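Local coordinates for protein putative phophotriesterase (Proteus mirabilis, PDB 3RHG) that probably hydrolyses ester bonds, as a member of the phosphotriesterase family of amidohydrolases that binds a pair of divalent metal ions such as zinc, at residues Val33-Val46 with Trp56-Met69. Numbering follows the deposited sequence.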
loop_
_atom_site.group_PDB
_atom_site.type_symbol
_atom_site.label_atom_id
_atom_site.label_comp_id
_atom_site.label_asym_id
_atom_site.label_seq_id
_atom_site.Cartn_x
_atom_site.Cartn_y
_atom_site.Cartn_z
ATOM N N VAL A 33 4.295 24.422 -5.319
ATOM C CA VAL A 33 3.939 23.475 -6.374
ATOM C C VAL A 33 2.748 22.570 -6.013
ATOM O O VAL A 33 2.679 21.415 -6.454
ATOM C CB VAL A 33 5.153 22.579 -6.766
ATOM C CG1 VAL A 33 6.221 23.410 -7.499
ATOM C CG2 VAL A 33 5.753 21.878 -5.516
ATOM N N VAL A 34 1.808 23.078 -5.219
ATOM C CA VAL A 34 0.582 22.326 -4.967
ATOM C C VAL A 34 -0.159 22.168 -6.300
ATOM O O VAL A 34 -0.393 23.139 -7.003
ATOM C CB VAL A 34 -0.313 23.006 -3.901
ATOM C CG1 VAL A 34 -1.616 22.232 -3.715
ATOM C CG2 VAL A 34 0.446 23.150 -2.571
ATOM N N ASP A 35 -0.498 20.936 -6.650
ATOM C CA ASP A 35 -1.145 20.640 -7.915
ATOM C C ASP A 35 -2.655 20.770 -7.764
ATOM O O ASP A 35 -3.190 20.597 -6.664
ATOM C CB ASP A 35 -0.767 19.223 -8.369
ATOM C CG ASP A 35 0.635 19.162 -8.948
ATOM O OD1 ASP A 35 1.110 20.215 -9.429
ATOM O OD2 ASP A 35 1.257 18.079 -8.913
ATOM N N GLU A 36 -3.341 21.085 -8.861
ATOM C CA GLU A 36 -4.799 21.047 -8.864
ATOM C C GLU A 36 -5.264 19.604 -8.676
ATOM O O GLU A 36 -4.576 18.662 -9.085
ATOM C CB GLU A 36 -5.360 21.596 -10.180
ATOM C CG GLU A 36 -4.982 23.040 -10.472
ATOM C CD GLU A 36 -5.390 23.995 -9.364
ATOM O OE1 GLU A 36 -6.423 23.752 -8.700
ATOM O OE2 GLU A 36 -4.678 24.997 -9.156
ATOM N N PRO A 37 -6.424 19.418 -8.035
ATOM C CA PRO A 37 -6.968 18.074 -7.891
ATOM C C PRO A 37 -7.026 17.332 -9.238
ATOM O O PRO A 37 -7.593 17.840 -10.213
ATOM C CB PRO A 37 -8.382 18.324 -7.337
ATOM C CG PRO A 37 -8.633 19.817 -7.486
ATOM C CD PRO A 37 -7.280 20.433 -7.400
ATOM N N PHE A 38 -6.482 16.116 -9.270
ATOM C CA PHE A 38 -6.344 15.351 -10.514
ATOM C C PHE A 38 -7.582 14.520 -10.858
ATOM O O PHE A 38 -7.900 14.319 -12.035
ATOM C CB PHE A 38 -5.133 14.432 -10.411
ATOM C CG PHE A 38 -4.715 13.816 -11.709
ATOM C CD1 PHE A 38 -3.870 14.501 -12.582
ATOM C CD2 PHE A 38 -5.135 12.538 -12.057
ATOM C CE1 PHE A 38 -3.468 13.925 -13.789
ATOM C CE2 PHE A 38 -4.731 11.957 -13.259
ATOM C CZ PHE A 38 -3.894 12.652 -14.122
ATOM N N TYR A 39 -8.278 14.049 -9.825
ATOM C CA TYR A 39 -9.391 13.116 -9.993
ATOM C C TYR A 39 -10.649 13.713 -9.406
ATOM O O TYR A 39 -10.591 14.677 -8.639
ATOM C CB TYR A 39 -9.117 11.815 -9.228
ATOM C CG TYR A 39 -7.899 11.014 -9.640
ATOM C CD1 TYR A 39 -7.922 10.178 -10.757
ATOM C CD2 TYR A 39 -6.738 11.068 -8.883
ATOM C CE1 TYR A 39 -6.799 9.417 -11.119
ATOM C CE2 TYR A 39 -5.621 10.320 -9.218
ATOM C CZ TYR A 39 -5.650 9.496 -10.335
ATOM O OH TYR A 39 -4.531 8.767 -10.644
ATOM N N GLU A 40 -11.787 13.098 -9.732
ATOM C CA GLU A 40 -13.084 13.566 -9.260
ATOM C C GLU A 40 -13.122 13.583 -7.737
ATOM O O GLU A 40 -13.750 14.453 -7.136
ATOM C CB GLU A 40 -14.214 12.699 -9.835
ATOM C CG GLU A 40 -15.628 13.222 -9.531
ATOM C CD GLU A 40 -16.704 12.572 -10.397
ATOM O OE1 GLU A 40 -16.365 11.669 -11.193
ATOM O OE2 GLU A 40 -17.890 12.966 -10.285
ATOM N N PHE A 41 -12.430 12.634 -7.111
ATOM C CA PHE A 41 -12.472 12.533 -5.653
ATOM C C PHE A 41 -11.513 13.501 -4.946
ATOM O O PHE A 41 -11.670 13.764 -3.759
ATOM C CB PHE A 41 -12.194 11.095 -5.193
ATOM C CG PHE A 41 -10.788 10.642 -5.455
ATOM C CD1 PHE A 41 -9.752 11.036 -4.618
ATOM C CD2 PHE A 41 -10.488 9.835 -6.555
ATOM C CE1 PHE A 41 -8.447 10.594 -4.850
ATOM C CE2 PHE A 41 -9.174 9.432 -6.809
ATOM C CZ PHE A 41 -8.160 9.817 -5.949
ATOM N N SER A 42 -10.537 14.035 -5.673
ATOM C CA SER A 42 -9.426 14.777 -5.056
ATOM C C SER A 42 -9.836 16.101 -4.419
ATOM O O SER A 42 -9.185 16.581 -3.493
ATOM C CB SER A 42 -8.336 15.081 -6.089
ATOM O OG SER A 42 -7.945 13.938 -6.809
ATOM N N HIS A 43 -10.904 16.704 -4.922
ATOM C CA HIS A 43 -11.295 18.047 -4.493
ATOM C C HIS A 43 -11.451 18.147 -2.985
ATOM O O HIS A 43 -11.124 19.182 -2.375
ATOM C CB HIS A 43 -12.598 18.477 -5.176
ATOM C CG HIS A 43 -13.815 17.770 -4.663
ATOM N ND1 HIS A 43 -14.213 16.535 -5.131
ATOM C CD2 HIS A 43 -14.722 18.125 -3.723
ATOM C CE1 HIS A 43 -15.314 16.162 -4.504
ATOM N NE2 HIS A 43 -15.644 17.108 -3.644
ATOM N N VAL A 44 -11.955 17.075 -2.373
ATOM C CA VAL A 44 -12.182 17.064 -0.927
ATOM C C VAL A 44 -10.883 17.066 -0.117
ATOM O O VAL A 44 -10.893 17.401 1.069
ATOM C CB VAL A 44 -13.070 15.872 -0.460
ATOM C CG1 VAL A 44 -14.347 15.776 -1.295
ATOM C CG2 VAL A 44 -12.289 14.560 -0.477
ATOM N N LEU A 45 -9.774 16.695 -0.758
ATOM C CA LEU A 45 -8.480 16.594 -0.067
ATOM C C LEU A 45 -7.789 17.936 0.061
ATOM O O LEU A 45 -6.950 18.134 0.945
ATOM C CB LEU A 45 -7.528 15.652 -0.822
ATOM C CG LEU A 45 -8.008 14.217 -1.072
ATOM C CD1 LEU A 45 -7.017 13.479 -1.965
ATOM C CD2 LEU A 45 -8.234 13.454 0.242
ATOM N N VAL A 46 -8.127 18.848 -0.839
ATOM C CA VAL A 46 -7.301 20.023 -1.077
ATOM C C VAL A 46 -7.064 20.863 0.170
ATOM O O VAL A 46 -5.914 21.253 0.460
ATOM C CB VAL A 46 -7.882 20.875 -2.230
ATOM C CG1 VAL A 46 -7.172 22.223 -2.320
ATOM C CG2 VAL A 46 -7.755 20.103 -3.544
ATOM N N TRP A 56 -6.805 7.272 2.310
ATOM C CA TRP A 56 -7.489 6.633 1.190
ATOM C C TRP A 56 -7.280 7.444 -0.093
ATOM O O TRP A 56 -7.131 6.877 -1.183
ATOM C CB TRP A 56 -8.995 6.453 1.481
ATOM C CG TRP A 56 -9.756 7.757 1.694
ATOM C CD1 TRP A 56 -10.080 8.334 2.889
ATOM C CD2 TRP A 56 -10.296 8.622 0.679
ATOM N NE1 TRP A 56 -10.768 9.511 2.686
ATOM C CE2 TRP A 56 -10.918 9.708 1.340
ATOM C CE3 TRP A 56 -10.316 8.582 -0.726
ATOM C CZ2 TRP A 56 -11.548 10.742 0.649
ATOM C CZ3 TRP A 56 -10.948 9.617 -1.410
ATOM C CH2 TRP A 56 -11.545 10.681 -0.721
ATOM N N GLY A 57 -7.257 8.765 0.051
ATOM C CA GLY A 57 -7.155 9.667 -1.093
ATOM C C GLY A 57 -5.748 10.168 -1.368
ATOM O O GLY A 57 -5.350 10.313 -2.535
ATOM N N LEU A 58 -5.001 10.468 -0.302
ATOM C CA LEU A 58 -3.661 11.016 -0.457
ATOM C C LEU A 58 -2.732 10.003 -1.126
ATOM O O LEU A 58 -1.741 10.375 -1.746
ATOM C CB LEU A 58 -3.082 11.438 0.898
ATOM C CG LEU A 58 -3.767 12.644 1.555
ATOM C CD1 LEU A 58 -3.195 12.890 2.955
ATOM C CD2 LEU A 58 -3.651 13.899 0.679
ATOM N N LYS A 59 -3.043 8.715 -0.998
ATOM C CA LYS A 59 -2.242 7.670 -1.628
ATOM C C LYS A 59 -2.356 7.661 -3.151
ATOM O O LYS A 59 -1.596 6.948 -3.819
ATOM C CB LYS A 59 -2.589 6.287 -1.066
ATOM C CG LYS A 59 -1.913 5.990 0.266
ATOM C CD LYS A 59 -2.182 4.562 0.730
ATOM C CE LYS A 59 -1.579 4.319 2.109
ATOM N NZ LYS A 59 -0.125 4.650 2.172
ATOM N N TYR A 60 -3.289 8.457 -3.689
ATOM C CA TYR A 60 -3.506 8.562 -5.147
ATOM C C TYR A 60 -3.338 9.984 -5.683
ATOM O O TYR A 60 -3.093 10.173 -6.866
ATOM C CB TYR A 60 -4.835 7.875 -5.592
ATOM C CG TYR A 60 -4.688 6.418 -5.301
ATOM C CD1 TYR A 60 -4.023 5.570 -6.200
ATOM C CD2 TYR A 60 -5.040 5.910 -4.060
ATOM C CE1 TYR A 60 -3.791 4.236 -5.885
ATOM C CE2 TYR A 60 -4.801 4.580 -3.740
ATOM C CZ TYR A 60 -4.175 3.756 -4.648
ATOM O OH TYR A 60 -3.916 2.449 -4.303
ATOM N N ASP A 61 -3.445 10.981 -4.804
ATOM C CA ASP A 61 -3.265 12.367 -5.218
ATOM C C ASP A 61 -2.627 13.146 -4.075
ATOM O O ASP A 61 -3.261 13.991 -3.437
ATOM C CB ASP A 61 -4.611 12.955 -5.647
ATOM C CG ASP A 61 -4.460 14.211 -6.488
ATOM O OD1 ASP A 61 -3.326 14.729 -6.587
ATOM O OD2 ASP A 61 -5.484 14.686 -7.033
ATOM N N PRO A 62 -1.357 12.826 -3.777
ATOM C CA PRO A 62 -0.694 13.446 -2.632
ATOM C C PRO A 62 -0.477 14.954 -2.786
ATOM O O PRO A 62 -0.513 15.693 -1.791
ATOM C CB PRO A 62 0.673 12.736 -2.595
ATOM C CG PRO A 62 0.882 12.225 -4.023
ATOM C CD PRO A 62 -0.504 11.817 -4.442
ATOM N N TYR A 63 -0.252 15.403 -4.018
ATOM C CA TYR A 63 0.245 16.759 -4.260
ATOM C C TYR A 63 -0.842 17.825 -4.323
ATOM O O TYR A 63 -0.529 19.017 -4.414
ATOM C CB TYR A 63 1.053 16.800 -5.562
ATOM C CG TYR A 63 2.308 15.940 -5.570
ATOM C CD1 TYR A 63 3.027 15.690 -4.402
ATOM C CD2 TYR A 63 2.783 15.393 -6.757
ATOM C CE1 TYR A 63 4.186 14.920 -4.421
ATOM C CE2 TYR A 63 3.946 14.615 -6.792
ATOM C CZ TYR A 63 4.641 14.376 -5.626
ATOM O OH TYR A 63 5.781 13.597 -5.681
ATOM N N CYS A 64 -2.109 17.422 -4.270
ATOM C CA CYS A 64 -3.216 18.396 -4.340
ATOM C C CYS A 64 -3.584 18.935 -2.957
ATOM O O CYS A 64 -4.354 19.886 -2.832
ATOM C CB CYS A 64 -4.460 17.782 -4.987
ATOM S SG CYS A 64 -5.396 16.667 -3.884
ATOM N N CYS A 65 -3.041 18.314 -1.916
ATOM C CA CYS A 65 -3.403 18.664 -0.537
ATOM C C CYS A 65 -2.390 19.664 0.039
ATOM O O CYS A 65 -1.241 19.321 0.304
ATOM C CB CYS A 65 -3.472 17.392 0.320
ATOM S SG CYS A 65 -3.731 17.643 2.083
ATOM N N CYS A 66 -2.808 20.903 0.250
ATOM C CA CYS A 66 -1.887 21.947 0.695
ATOM C C CYS A 66 -1.117 21.577 1.963
ATOM O O CYS A 66 0.096 21.761 2.048
ATOM C CB CYS A 66 -2.647 23.256 0.921
ATOM S SG CYS A 66 -3.483 23.866 -0.546
ATOM N N ASP A 67 -1.834 21.087 2.969
ATOM C CA ASP A 67 -1.206 20.767 4.253
ATOM C C ASP A 67 -0.121 19.705 4.074
ATOM O O ASP A 67 0.922 19.731 4.751
ATOM C CB ASP A 67 -2.244 20.279 5.262
ATOM C CG ASP A 67 -1.640 19.977 6.624
ATOM O OD1 ASP A 67 -0.967 20.874 7.198
ATOM O OD2 ASP A 67 -1.840 18.846 7.124
ATOM N N ASN A 68 -0.364 18.760 3.165
ATOM C CA ASN A 68 0.591 17.668 2.913
ATOM C C ASN A 68 1.924 18.192 2.402
ATOM O O ASN A 68 2.992 17.587 2.646
ATOM C CB ASN A 68 -0.018 16.710 1.873
ATOM C CG ASN A 68 0.598 15.340 1.894
ATOM O OD1 ASN A 68 1.063 14.855 2.932
ATOM N ND2 ASN A 68 0.568 14.681 0.746
ATOM N N MET A 69 1.849 19.335 1.723
ATOM C CA MET A 69 2.954 19.961 1.003
ATOM C C MET A 69 3.603 21.099 1.796
ATOM O O MET A 69 4.592 21.679 1.347
ATOM C CB MET A 69 2.403 20.548 -0.319
ATOM C CG MET A 69 1.680 19.529 -1.196
ATOM S SD MET A 69 2.867 18.389 -1.909
ATOM C CE MET A 69 3.285 19.294 -3.398
HETATM O O HOH W 1 -4.986 21.424 -5.023
HETATM O O HOH W 2 -2.856 16.499 -8.548
HETATM O O HOH W 3 -2.575 8.170 -8.758
HETATM O O HOH W 4 -4.739 21.116 2.996
#
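D61 reaches from the segment W56-M69 into the turn F38-S42, both lying in the long excursion that follows the first strand, 19-24, of the amidohydrolase (beta/alpha)8 barrel. D61 OD2 is gripped by two donors. S42 OG gives a short bond of 2.6 Å to its anti lone pair, and F38 N approaches on the syn side at 2.8 Å, nearly straight at 169°. A chi1 of -162° swings the D61 carboxylate away from its own backbone N and toward the F38-S42 turn, while OD1 takes a hydrogen from a water that also donates to E36 O. The same S42 OG accepts from Y39 N, which ties the turn to itself; accepting from this amide and donating to the carboxylate sets the rotation of the hydroxyl.

Backbone bonds join the flanks: D35 N donates to Y63 O from above the carbonyl plane, and C66 N meets V46 O in its plane at 3.1 Å. Another water bridges D35 O and C64 O.

Apolar contacts surround L45 and F41. The absence of a side chain on G57 lets both leucine methyls approach its backbone, CD1 at 3.6 Å from G57 C, and L45 CB meets C64 SG. The F41 and W56 rings run antiparallel past one another, F41 CD1 nearest W56 CZ3, their planes inclined at 56°, as V44 CG2 comes to the edge of the indole. The second subunit packs against this end, its N307 on W56 and its N314 on F41.

At the other end V34 spreads its methyls, CG1 against Y63 O and CG2 against M69 CB. Y63 borders the benzoic acid pocket near the metal centre and meets the ring of F261; its CB lies 3.6 Å from D35 OD2, the carboxylate turned 75° from the phenol ring.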